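Local coordinates for PUA domain-containing protein (Aeropyrum pernix, PDB 2CX0) that is of unknown function but carries a PUA domain and so probably binds RNA, perhaps in translation initiation, at residues A[101-104]-A[105-109]. Residues are numbered along the deposited sequence; the frame is centred on the assembly and turned at random.
Sequences AAIA and LAKGA
With CG2 of Ile103 anti to the backbone N and CG of Lys107 anti to its own carbonyl carbon (chi1 -66°), the two side chains run alongside one another, one helical turn apart, and CG2 of Ile103 meets CE of Lys107 at 3.8 Å. The extended lysine chain brings CE, rather than the methylenes nearer the backbone, against the isoleucine methyl on the exposed face, where a long, polar-ended residue fits well. On the buried face Leu105 folds back over the preceding turn: its CD1 lies 3.4 Å from Ala101 O, the same oxygen that accepts the nearly straight bond from Leu105 N (2.9 Å). Farther out, Leu105 rests on Val140 and Met141 of strand 138-145, Ala131 of strand 128-133 and Leu111 of strand 111-112, and thus fastens helix 99-107 to the mixed sheet of the PUA domain; an alanine here would probably open a gap against those strands and leave the helix less firmly seated. Ala101 and Ala102 are buried against Leu111 and Tyr133 respectively, where a mere methyl probably lets the backbone come close. Ala106 N continues the helical pattern to Ala102 O, but Lys107 N bonds only weakly to Ile103 O and also donates to Ala104 O. A Schellman motif ends the helix: Ala109 N makes a nearly straight bond (165°) to Ala104 O at 3.0 Å, and Gly108 N bonds to Leu105 O. Lys107 N is the more bent donor to Ala104 O, from the opposite face of its carbonyl plane. Gly108 leaves the helical conformation with a positive phi of 109°, at which a side chain would jam against the carbonyl O of Lys107. Past the turn, the methyl of Ala109 comes back to within 4.0 Å of Ala104 CB, while Gly108 O accepts a hydrogen bond from Arg167 NH1.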
loop_
_atom_site.group_PDB
_atom_site.type_symbol
_atom_site.label_atom_id
_atom_site.label_comp_id
_atom_site.label_asym_id
_atom_site.label_seq_id
_atom_site.Cartn_x
_atom_site.Cartn_y
_atom_site.Cartn_z
ATOM N N ALA A 101 -16.493 4.145 -6.371
ATOM C CA ALA A 101 -15.676 3.731 -5.238
ATOM C C ALA A 101 -14.209 4.067 -5.460
ATOM O O ALA A 101 -13.542 4.476 -4.501
ATOM C CB ALA A 101 -15.841 2.207 -4.933
ATOM N N ALA A 102 -13.716 3.926 -6.689
ATOM C CA ALA A 102 -12.300 4.249 -6.994
ATOM C C ALA A 102 -12.124 5.743 -6.700
ATOM O O ALA A 102 -11.160 6.157 -6.098
ATOM C CB ALA A 102 -11.967 3.982 -8.498
ATOM N N ILE A 103 -13.082 6.566 -7.135
ATOM C CA ILE A 103 -12.993 7.989 -6.872
ATOM C C ILE A 103 -13.054 8.287 -5.382
ATOM O O ILE A 103 -12.282 9.113 -4.840
ATOM C CB ILE A 103 -14.148 8.735 -7.613
ATOM C CG1 ILE A 103 -13.823 8.806 -9.101
ATOM C CG2 ILE A 103 -14.349 10.176 -7.033
ATOM C CD1 ILE A 103 -15.025 9.118 -9.908
ATOM N N ALA A 104 -13.950 7.604 -4.690
ATOM C CA ALA A 104 -14.059 7.864 -3.212
ATOM C C ALA A 104 -12.756 7.484 -2.468
ATOM O O ALA A 104 -12.283 8.197 -1.590
ATOM C CB ALA A 104 -15.243 7.069 -2.606
ATOM N N LEU A 105 -12.171 6.361 -2.850
ATOM C CA LEU A 105 -10.944 5.950 -2.227
ATOM C C LEU A 105 -9.864 6.978 -2.560
ATOM O O LEU A 105 -9.057 7.290 -1.683
ATOM C CB LEU A 105 -10.539 4.569 -2.764
ATOM C CG LEU A 105 -11.046 3.365 -1.927
ATOM C CD1 LEU A 105 -12.446 3.604 -1.386
ATOM C CD2 LEU A 105 -11.007 2.110 -2.805
ATOM N N ALA A 106 -9.826 7.468 -3.804
ATOM C CA ALA A 106 -8.774 8.457 -4.136
ATOM C C ALA A 106 -8.956 9.786 -3.355
ATOM O O ALA A 106 -8.098 10.672 -3.410
ATOM C CB ALA A 106 -8.754 8.743 -5.662
ATOM N N LYS A 107 -10.105 9.941 -2.686
ATOM C CA LYS A 107 -10.388 11.113 -1.830
ATOM C C LYS A 107 -10.101 10.728 -0.375
ATOM O O LYS A 107 -10.096 11.600 0.498
ATOM C CB LYS A 107 -11.860 11.576 -1.894
ATOM C CG LYS A 107 -12.410 12.148 -3.202
ATOM C CD LYS A 107 -13.893 12.584 -2.987
ATOM C CE LYS A 107 -14.562 12.858 -4.284
ATOM N NZ LYS A 107 -16.040 13.070 -4.094
ATOM N N GLY A 108 -9.868 9.447 -0.104
ATOM C CA GLY A 108 -9.522 9.035 1.255
ATOM C C GLY A 108 -10.567 8.254 2.007
ATOM O O GLY A 108 -10.432 7.981 3.211
ATOM N N ALA A 109 -11.643 7.882 1.347
ATOM C CA ALA A 109 -12.683 7.072 2.050
ATOM C C ALA A 109 -12.239 5.588 2.264
ATOM O O ALA A 109 -11.353 5.072 1.573
ATOM C CB ALA A 109 -13.990 7.096 1.190
#